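Local coordinates for protein lantibiotic dehydratase (Microbispora corallina, PDB 5EHK) that probably catalyses the tRNA-dependent dehydration of serine and threonine residues in the precursor peptide of the lantibiotic NAI-107, at residues D609-G614 and L622-T627; H561-V566 and R799-R804; E411-R416 and V613-E618. All blocks are in the same frame, centred on the assembly; numbering follows the deposited sequence.

In the fold
Followed from the N terminus, the chain first places 411-416, on helix 407-417, then the loop 561-566 ahead of strand 566-572, and then strand 611-615, which serves two contacts. Contact 3 closes the loop from the helix to 613-618. Contact 1 closes the short hairpin between 609-614 and 622-627. Contact 2 closes the long excursion from 561-566 to 799-804. The span of contact 1 therefore lies wholly within that of contact 2, whereas contacts 2 and 3 cross and are joined by a salt bridge. Together they pair two neighbouring strands of one mixed sheet, set a helix on one of them, and join the loop entering strand 566-572 to the distant loop 799-804.

Contact 1: residues D609-G614 and L622-T627; sequences DELGVG and LVHLPT
Glu-610 and His-624 meet at the open end of a beta hairpin whose antiparallel strands, 611-615 and 620-624, continue from here toward the turn. Gly-612 and Val-623 form a hydrogen-bonded pair, with Gly-612 N 2.8 Å from Val-623 O and the return bond from Val-623 N to Gly-612 O equally long. The pairs on either side, Leu-611 with His-624 and Val-613 with Leu-622, are non-hydrogen-bonded. Beyond the last bridge, Leu-625 N still donates to Glu-610 O at 3.0 Å, carrying the pairing into the loop.

Side chains add to the backbone bonds on both faces of the hairpin. Glu-610 has CG anti to its carbonyl carbon (chi1 -60°) and is extended beyond it, which lays the chain alongside His-624 with both pointing the same way. Its OE1 accepts from His-624 NE2 at the edge of the imidazole, the carboxylate turned 48° from the ring; the modelled bond is very short, and its exact length is doubtful at this resolution. Arg-245 forms a salt bridge with the neighbouring Asp-609. Pro-626 crosses the glutamate at about a right angle and covers one face of the imidazole, its CD 3.4 Å above the ring centre.

On the face bearing Leu-611, CB of that residue packs 4.1 Å from Leu-622 CD1, and both leucines rest on Val-631 and on Leu-652 of helix 647-656. On the other face Leu-625 lies over Gly-612, bringing CD1 to 4.0 Å from the glycine CA. In His-624, CG anti to the backbone N (chi1 179°) carries the imidazole out alongside Glu-610, and the second ring nitrogen, His-624 ND1, shares a hydrogen bond of 2.9 Å with Thr-627 OG1.

Contact 2: residues H561-V566 and R799-R804; sequences HIQDAV and RPPHIR
A type II beta turn running from Ile-562 to Ala-565 is docked against Arg-799, Pro-800 and Pro-801, an example of two loops far apart in sequence joined by a single backbone bridge. Arg-799 uses both its backbone N and its backbone O: the N donates to His-561 O at 3.2 Å, and the O accepts from Gln-563 N at 2.7 Å in a nearly straight bond (166°). The residue between, Ile-562, crosses the arginine side chain so that CD1 meets Arg-799 CB at 3.8 Å, while its other branch, CG2, lies 3.7 Å from Pro-801 CA.

Gln-563 lies extended across the same backbone. With CG anti to the carbonyl carbon (chi1 -70°), the chain runs across the Arg-799 carbonyl, placing OE1 3.5 Å from Pro-800 CA and letting NE2 bond to Ala-797 O. Pro-801 CD packs on the first carbon of this chain, 3.8 Å from Gln-563 CB. Arg-799 itself is extended from CG to NE, and its guanidinium is gripped by salt bridges from NE to Glu-618 and from NH2 to Asp-496.

The turn leads from helix 545-556 into strand 566-572, and the second loop follows strand 785-792. Farther along that loop, His-802 and Ile-803 lean on Cys-621 and Val-623 of strand 620-624.

Contact 3: residues E411-R416 and V613-E618; sequences EAFLER and VGANLE
Phe-413 and Leu-414, from helix 407-417, pack on Val-613 and Ala-615 of strand 611-615 in a helix-on-sheet arrangement. The local axes cross at -85° and approach to 8.9 Å; Phe-413 covers Val-613 to Ala-615, and Leu-414 covers Ala-615 and the chain just beyond it.

Phe-413 does most of the touching. Its CG is anti to the backbone N (chi1 -167°), which sends the ring down onto the strand. CZ, at the far end of the ring, reaches the Val-613 carbonyl oxygen, which lies at the ring edge near its plane. Along one flank, CE1 is 4.1 Å from Val-613 CG1; along the other, CD2 is 3.6 Å from Ala-615 CB, the methyl coming in obliquely. Leu-414 reaches the same methyl from a direction about a right angle away from the ring, with CD2 4.1 Å from Ala-615 CB and CD1 3.8 Å from Asn-616 O.

A second shell surrounds these groups. Tyr-417, one turn on along the helix, meets the phenylalanine ring with the planes about 50° apart, and Leu-428, Leu-435 and Leu-620 also pack on it. The carbonyl touched by Leu-414 is bonded to His-410 NE2, a polar tie from the same helix. Past the strand the chain bends in an Asx turn, where Asn-616 OD1 accepts from Glu-618 N at 2.8 Å and also from Arg-619 N.

Contact 1: residues D609-G614 and L622-T627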
loop_
_atom_site.group_PDB
_atom_site.type_symbol
_atom_site.label_atom_id
_atom_site.label_comp_id
_atom_site.label_asym_id
_atom_site.label_seq_id
_atom_site.Cartn_x
_atom_site.Cartn_y
_atom_site.Cartn_z
ATOM N N ASP A 609 1.948 -30.746 -17.752
ATOM C CA ASP A 609 2.207 -29.975 -18.966
ATOM C C ASP A 609 1.022 -29.943 -19.913
ATOM O O ASP A 609 1.109 -29.349 -20.976
ATOM C CB ASP A 609 3.480 -30.432 -19.704
ATOM C CG ASP A 609 3.436 -31.904 -20.161
ATOM O OD1 ASP A 609 2.335 -32.500 -20.346
ATOM O OD2 ASP A 609 4.542 -32.471 -20.345
ATOM N N GLU A 610 -0.076 -30.593 -19.535
ATOM C CA GLU A 610 -1.283 -30.551 -20.346
ATOM C C GLU A 610 -2.244 -29.487 -19.850
ATOM O O GLU A 610 -3.326 -29.305 -20.419
ATOM C CB GLU A 610 -1.990 -31.895 -20.372
ATOM C CG GLU A 610 -1.181 -33.038 -20.938
ATOM C CD GLU A 610 -2.018 -34.326 -21.090
ATOM O OE1 GLU A 610 -3.264 -34.282 -20.850
ATOM O OE2 GLU A 610 -1.427 -35.378 -21.443
ATOM N N LEU A 611 -1.849 -28.790 -18.788
ATOM C CA LEU A 611 -2.730 -27.846 -18.127
ATOM C C LEU A 611 -2.509 -26.384 -18.556
ATOM O O LEU A 611 -1.394 -25.969 -18.796
ATOM C CB LEU A 611 -2.601 -28.021 -16.618
ATOM C CG LEU A 611 -3.017 -29.414 -16.147
ATOM C CD1 LEU A 611 -2.944 -29.575 -14.617
ATOM C CD2 LEU A 611 -4.436 -29.703 -16.661
ATOM N N GLY A 612 -3.591 -25.614 -18.641
ATOM C CA GLY A 612 -3.537 -24.208 -18.997
ATOM C C GLY A 612 -4.401 -23.354 -18.077
ATOM O O GLY A 612 -5.181 -23.871 -17.265
ATOM N N VAL A 613 -4.222 -22.041 -18.139
ATOM C CA VAL A 613 -5.005 -21.146 -17.307
ATOM C C VAL A 613 -5.636 -20.076 -18.208
ATOM O O VAL A 613 -4.948 -19.479 -19.043
ATOM C CB VAL A 613 -4.139 -20.497 -16.207
ATOM C CG1 VAL A 613 -5.007 -19.751 -15.208
ATOM C CG2 VAL A 613 -3.299 -21.531 -15.483
ATOM N N GLY A 614 -6.940 -19.862 -18.046
ATOM C CA GLY A 614 -7.713 -18.891 -18.799
ATOM C C GLY A 614 -8.389 -17.997 -17.760
ATOM O O GLY A 614 -8.245 -18.215 -16.556
ATOM N N LEU A 622 -8.543 -23.302 -14.463
ATOM C CA LEU A 622 -7.662 -24.353 -14.963
ATOM C C LEU A 622 -8.320 -25.096 -16.128
ATOM O O LEU A 622 -9.497 -25.430 -16.060
ATOM C CB LEU A 622 -7.391 -25.335 -13.839
ATOM C CG LEU A 622 -6.292 -26.326 -14.114
ATOM C CD1 LEU A 622 -5.008 -25.556 -14.402
ATOM C CD2 LEU A 622 -6.180 -27.132 -12.880
ATOM N N VAL A 623 -7.567 -25.331 -17.195
ATOM C CA VAL A 623 -8.122 -25.951 -18.393
ATOM C C VAL A 623 -7.241 -27.088 -18.842
ATOM O O VAL A 623 -6.030 -26.920 -18.929
ATOM C CB VAL A 623 -8.278 -24.938 -19.546
ATOM C CG1 VAL A 623 -8.740 -25.620 -20.798
ATOM C CG2 VAL A 623 -9.268 -23.901 -19.164
ATOM N N HIS A 624 -7.834 -28.248 -19.127
ATOM C CA HIS A 624 -7.071 -29.331 -19.741
ATOM C C HIS A 624 -7.070 -29.034 -21.217
ATOM O O HIS A 624 -8.092 -29.169 -21.902
ATOM C CB HIS A 624 -7.660 -30.707 -19.449
ATOM C CG HIS A 624 -6.906 -31.841 -20.076
ATOM N ND1 HIS A 624 -7.395 -32.558 -21.150
ATOM C CD2 HIS A 624 -5.702 -32.388 -19.776
ATOM C CE1 HIS A 624 -6.521 -33.492 -21.484
ATOM N NE2 HIS A 624 -5.483 -33.411 -20.669
ATOM N N LEU A 625 -5.913 -28.567 -21.683
ATOM C CA LEU A 625 -5.753 -28.076 -23.050
ATOM C C LEU A 625 -6.150 -29.080 -24.152
ATOM O O LEU A 625 -6.871 -28.707 -25.071
ATOM C CB LEU A 625 -4.330 -27.531 -23.269
ATOM C CG LEU A 625 -4.054 -26.255 -22.492
ATOM C CD1 LEU A 625 -2.598 -25.842 -22.528
ATOM C CD2 LEU A 625 -4.954 -25.167 -23.030
ATOM N N PRO A 626 -5.726 -30.355 -24.046
ATOM C CA PRO A 626 -6.118 -31.256 -25.133
ATOM C C PRO A 626 -7.620 -31.391 -25.366
ATOM O O PRO A 626 -7.991 -31.655 -26.509
ATOM C CB PRO A 626 -5.537 -32.603 -24.686
ATOM C CG PRO A 626 -4.312 -32.213 -23.899
ATOM C CD PRO A 626 -4.740 -30.987 -23.144
ATOM N N THR A 627 -8.452 -31.201 -24.339
ATOM C CA THR A 627 -9.874 -31.542 -24.451
ATOM C C THR A 627 -10.852 -30.385 -24.291
ATOM O O THR A 627 -12.025 -30.520 -24.605
ATOM C CB THR A 627 -10.262 -32.656 -23.475
ATOM O OG1 THR A 627 -10.078 -32.200 -22.131
ATOM C CG2 THR A 627 -9.398 -33.902 -23.706
#

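Contact 2: residues H561-V566 and R799-R804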
loop_
_atom_site.group_PDB
_atom_site.type_symbol
_atom_site.label_atom_id
_atom_site.label_comp_id
_atom_site.label_asym_id
_atom_site.label_seq_id
_atom_site.Cartn_x
_atom_site.Cartn_y
_atom_site.Cartn_z
ATOM N N HIS A 561 -17.978 -27.292 -9.110
ATOM C CA HIS A 561 -18.717 -26.029 -9.254
ATOM C C HIS A 561 -18.679 -25.485 -10.673
ATOM O O HIS A 561 -19.336 -24.493 -10.984
ATOM C CB HIS A 561 -18.175 -24.993 -8.277
ATOM C CG HIS A 561 -16.717 -24.724 -8.456
ATOM N ND1 HIS A 561 -15.755 -25.706 -8.315
ATOM C CD2 HIS A 561 -16.057 -23.595 -8.795
ATOM C CE1 HIS A 561 -14.563 -25.188 -8.552
ATOM N NE2 HIS A 561 -14.719 -23.907 -8.838
ATOM N N ILE A 562 -17.886 -26.132 -11.520
ATOM C CA ILE A 562 -17.840 -25.835 -12.948
ATOM C C ILE A 562 -18.425 -27.005 -13.714
ATOM O O ILE A 562 -18.039 -28.153 -13.481
ATOM C CB ILE A 562 -16.401 -25.615 -13.440
ATOM C CG1 ILE A 562 -15.661 -24.573 -12.570
ATOM C CG2 ILE A 562 -16.400 -25.281 -14.924
ATOM C CD1 ILE A 562 -16.391 -23.299 -12.368
ATOM N N GLN A 563 -19.358 -26.729 -14.621
ATOM C CA GLN A 563 -20.014 -27.790 -15.393
ATOM C C GLN A 563 -19.021 -28.526 -16.245
ATOM O O GLN A 563 -18.168 -27.914 -16.886
ATOM C CB GLN A 563 -21.121 -27.217 -16.271
ATOM C CG GLN A 563 -22.275 -26.746 -15.437
ATOM C CD GLN A 563 -23.062 -25.630 -16.074
ATOM O OE1 GLN A 563 -23.079 -25.473 -17.301
ATOM N NE2 GLN A 563 -23.709 -24.827 -15.234
ATOM N N ASP A 564 -19.141 -29.847 -16.210
ATOM C CA ASP A 564 -18.366 -30.738 -17.055
ATOM C C ASP A 564 -16.894 -30.831 -16.668
ATOM O O ASP A 564 -16.079 -31.436 -17.371
ATOM C CB ASP A 564 -18.503 -30.342 -18.508
ATOM C CG ASP A 564 -18.210 -31.481 -19.424
ATOM O OD1 ASP A 564 -18.478 -32.652 -19.019
ATOM O OD2 ASP A 564 -17.719 -31.193 -20.535
ATOM N N ALA A 565 -16.566 -30.267 -15.519
ATOM C CA ALA A 565 -15.202 -30.242 -15.070
ATOM C C ALA A 565 -14.683 -31.645 -14.773
ATOM O O ALA A 565 -15.422 -32.520 -14.337
ATOM C CB ALA A 565 -15.105 -29.375 -13.844
ATOM N N VAL A 566 -13.394 -31.835 -15.006
ATOM C CA VAL A 566 -12.695 -33.027 -14.587
ATOM C C VAL A 566 -12.177 -32.789 -13.190
ATOM O O VAL A 566 -11.534 -31.783 -12.955
ATOM C CB VAL A 566 -11.466 -33.261 -15.454
ATOM C CG1 VAL A 566 -10.710 -34.486 -14.966
ATOM C CG2 VAL A 566 -11.860 -33.381 -16.930
ATOM N N ARG A 799 -21.794 -23.028 -12.426
ATOM C CA ARG A 799 -21.093 -22.278 -13.455
ATOM C C ARG A 799 -20.751 -23.066 -14.723
ATOM O O ARG A 799 -20.231 -24.191 -14.674
ATOM C CB ARG A 799 -19.823 -21.651 -12.867
ATOM C CG ARG A 799 -20.085 -20.442 -12.025
ATOM C CD ARG A 799 -18.793 -19.904 -11.469
ATOM N NE ARG A 799 -19.021 -18.693 -10.693
ATOM C CZ ARG A 799 -19.244 -18.701 -9.392
ATOM N NH1 ARG A 799 -19.250 -19.853 -8.747
ATOM N NH2 ARG A 799 -19.449 -17.569 -8.738
ATOM N N PRO A 800 -21.024 -22.452 -15.870
ATOM C CA PRO A 800 -20.635 -22.989 -17.178
ATOM C C PRO A 800 -19.132 -22.992 -17.235
ATOM O O PRO A 800 -18.540 -22.148 -16.559
ATOM C CB PRO A 800 -21.142 -21.934 -18.158
ATOM C CG PRO A 800 -22.063 -21.056 -17.363
ATOM C CD PRO A 800 -21.592 -21.101 -15.960
ATOM N N PRO A 801 -18.521 -23.894 -18.018
ATOM C CA PRO A 801 -17.074 -23.776 -18.215
ATOM C C PRO A 801 -16.750 -22.552 -19.005
ATOM O O PRO A 801 -17.602 -21.960 -19.656
ATOM C CB PRO A 801 -16.718 -25.006 -19.059
ATOM C CG PRO A 801 -17.968 -25.397 -19.711
ATOM C CD PRO A 801 -19.069 -25.071 -18.703
ATOM N N HIS A 802 -15.492 -22.166 -18.939
ATOM C CA HIS A 802 -15.008 -21.077 -19.750
ATOM C C HIS A 802 -13.939 -21.676 -20.570
ATOM O O HIS A 802 -12.794 -21.735 -20.130
ATOM C CB HIS A 802 -14.371 -19.994 -18.893
ATOM C CG HIS A 802 -13.679 -18.941 -19.698
ATOM N ND1 HIS A 802 -12.323 -18.968 -19.945
ATOM C CD2 HIS A 802 -14.160 -17.849 -20.341
ATOM C CE1 HIS A 802 -11.993 -17.927 -20.686
ATOM N NE2 HIS A 802 -13.088 -17.230 -20.936
ATOM N N ILE A 803 -14.303 -22.170 -21.741
ATOM C CA ILE A 803 -13.299 -22.802 -22.578
ATOM C C ILE A 803 -13.072 -22.031 -23.873
ATOM O O ILE A 803 -13.940 -21.964 -24.747
ATOM C CB ILE A 803 -13.663 -24.257 -22.909
ATOM C CG1 ILE A 803 -14.037 -25.011 -21.637
ATOM C CG2 ILE A 803 -12.520 -24.916 -23.650
ATOM C CD1 ILE A 803 -12.943 -25.042 -20.642
ATOM N N ARG A 804 -11.888 -21.453 -23.987
ATOM C CA ARG A 804 -11.487 -20.711 -25.175
ATOM C C ARG A 804 -9.987 -20.880 -25.250
ATOM O O ARG A 804 -9.276 -20.011 -25.731
ATOM C CB ARG A 804 -11.885 -19.234 -25.050
ATOM C CG ARG A 804 -13.388 -19.045 -25.176
ATOM C CD ARG A 804 -13.873 -17.811 -24.490
ATOM N NE ARG A 804 -15.283 -17.957 -24.157
ATOM C CZ ARG A 804 -15.981 -17.025 -23.521
ATOM N NH1 ARG A 804 -15.380 -15.885 -23.173
ATOM N NH2 ARG A 804 -17.268 -17.224 -23.235
HETATM O O HOH W 1 -20.004 -22.041 -9.442
#

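Contact 3: residues E411-R416 and V613-E618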
loop_
_atom_site.group_PDB
_atom_site.type_symbol
_atom_site.label_atom_id
_atom_site.label_comp_id
_atom_site.label_asym_id
_atom_site.label_seq_id
_atom_site.Cartn_x
_atom_site.Cartn_y
_atom_site.Cartn_z
ATOM N N GLU A 411 -6.315 -10.150 -11.907
ATOM C CA GLU A 411 -6.390 -8.853 -12.576
ATOM C C GLU A 411 -5.213 -8.716 -13.526
ATOM O O GLU A 411 -5.361 -8.244 -14.644
ATOM C CB GLU A 411 -6.350 -7.692 -11.587
ATOM C CG GLU A 411 -7.598 -7.459 -10.756
ATOM C CD GLU A 411 -7.383 -6.356 -9.702
ATOM O OE1 GLU A 411 -7.057 -5.212 -10.111
ATOM O OE2 GLU A 411 -7.488 -6.642 -8.475
ATOM N N ALA A 412 -4.036 -9.098 -13.050
ATOM C CA ALA A 412 -2.830 -9.002 -13.846
ATOM C C ALA A 412 -3.021 -9.817 -15.129
ATOM O O ALA A 412 -2.755 -9.328 -16.242
ATOM C CB ALA A 412 -1.643 -9.500 -13.044
ATOM N N PHE A 413 -3.531 -11.044 -14.950
ATOM C CA PHE A 413 -3.776 -11.986 -16.030
ATOM C C PHE A 413 -4.710 -11.349 -17.080
ATOM O O PHE A 413 -4.401 -11.320 -18.278
ATOM C CB PHE A 413 -4.360 -13.287 -15.467
ATOM C CG PHE A 413 -4.372 -14.424 -16.443
ATOM C CD1 PHE A 413 -3.460 -15.448 -16.337
ATOM C CD2 PHE A 413 -5.298 -14.463 -17.484
ATOM C CE1 PHE A 413 -3.481 -16.517 -17.255
ATOM C CE2 PHE A 413 -5.321 -15.509 -18.405
ATOM C CZ PHE A 413 -4.410 -16.531 -18.300
ATOM N N LEU A 414 -5.853 -10.852 -16.619
ATOM C CA LEU A 414 -6.783 -10.128 -17.498
ATOM C C LEU A 414 -6.094 -9.019 -18.287
ATOM O O LEU A 414 -6.367 -8.827 -19.461
ATOM C CB LEU A 414 -7.929 -9.518 -16.687
ATOM C CG LEU A 414 -9.010 -10.534 -16.357
ATOM C CD1 LEU A 414 -10.086 -9.949 -15.458
ATOM C CD2 LEU A 414 -9.586 -11.096 -17.679
ATOM N N GLU A 415 -5.206 -8.292 -17.627
ATOM C CA GLU A 415 -4.528 -7.161 -18.225
ATOM C C GLU A 415 -3.579 -7.604 -19.347
ATOM O O GLU A 415 -3.533 -6.995 -20.418
ATOM C CB GLU A 415 -3.786 -6.372 -17.124
ATOM C CG GLU A 415 -2.855 -5.264 -17.591
ATOM C CD GLU A 415 -3.580 -3.926 -17.743
ATOM O OE1 GLU A 415 -4.809 -3.941 -18.016
ATOM O OE2 GLU A 415 -2.919 -2.863 -17.599
ATOM N N ARG A 416 -2.838 -8.687 -19.112
ATOM C CA ARG A 416 -1.854 -9.141 -20.093
ATOM C C ARG A 416 -2.404 -10.042 -21.195
ATOM O O ARG A 416 -1.943 -9.993 -22.329
ATOM C CB ARG A 416 -0.703 -9.849 -19.406
ATOM C CG ARG A 416 0.167 -10.603 -20.358
ATOM C CD ARG A 416 1.498 -10.905 -19.718
ATOM N NE ARG A 416 2.432 -11.500 -20.669
ATOM C CZ ARG A 416 3.694 -11.765 -20.367
ATOM N NH1 ARG A 416 4.123 -11.491 -19.136
ATOM N NH2 ARG A 416 4.509 -12.324 -21.263
ATOM N N VAL A 613 -4.222 -22.041 -18.139
ATOM C CA VAL A 613 -5.005 -21.146 -17.307
ATOM C C VAL A 613 -5.636 -20.076 -18.208
ATOM O O VAL A 613 -4.948 -19.479 -19.043
ATOM C CB VAL A 613 -4.139 -20.497 -16.207
ATOM C CG1 VAL A 613 -5.007 -19.751 -15.208
ATOM C CG2 VAL A 613 -3.299 -21.531 -15.483
ATOM N N GLY A 614 -6.940 -19.862 -18.046
ATOM C CA GLY A 614 -7.713 -18.891 -18.799
ATOM C C GLY A 614 -8.389 -17.997 -17.760
ATOM O O GLY A 614 -8.245 -18.215 -16.556
ATOM N N ALA A 615 -9.135 -16.995 -18.205
ATOM C CA ALA A 615 -9.765 -16.065 -17.287
ATOM C C ALA A 615 -11.029 -15.428 -17.863
ATOM O O ALA A 615 -11.142 -15.239 -19.067
ATOM C CB ALA A 615 -8.786 -14.998 -16.910
ATOM N N ASN A 616 -11.999 -15.148 -16.999
ATOM C CA ASN A 616 -13.107 -14.248 -17.346
ATOM C C ASN A 616 -13.140 -13.138 -16.305
ATOM O O ASN A 616 -12.256 -13.075 -15.452
ATOM C CB ASN A 616 -14.456 -14.985 -17.442
ATOM C CG ASN A 616 -14.880 -15.644 -16.130
ATOM O OD1 ASN A 616 -14.565 -15.181 -15.028
ATOM N ND2 ASN A 616 -15.567 -16.767 -16.255
ATOM N N LEU A 617 -14.162 -12.289 -16.342
ATOM C CA LEU A 617 -14.185 -11.129 -15.459
ATOM C C LEU A 617 -14.143 -11.491 -13.981
ATOM O O LEU A 617 -13.650 -10.711 -13.170
ATOM C CB LEU A 617 -15.360 -10.213 -15.756
ATOM C CG LEU A 617 -15.141 -9.432 -17.047
ATOM C CD1 LEU A 617 -15.686 -10.191 -18.253
ATOM C CD2 LEU A 617 -15.756 -8.058 -16.960
ATOM N N GLU A 618 -14.601 -12.691 -13.645
ATOM C CA GLU A 618 -14.746 -13.091 -12.252
ATOM C C GLU A 618 -13.630 -13.978 -11.674
ATOM O O GLU A 618 -13.211 -13.771 -10.539
ATOM C CB GLU A 618 -16.090 -13.796 -12.093
ATOM C CG GLU A 618 -16.131 -14.887 -11.020
ATOM C CD GLU A 618 -17.517 -15.523 -10.909
ATOM O OE1 GLU A 618 -18.355 -14.984 -10.137
ATOM O OE2 GLU A 618 -17.767 -16.539 -11.612
#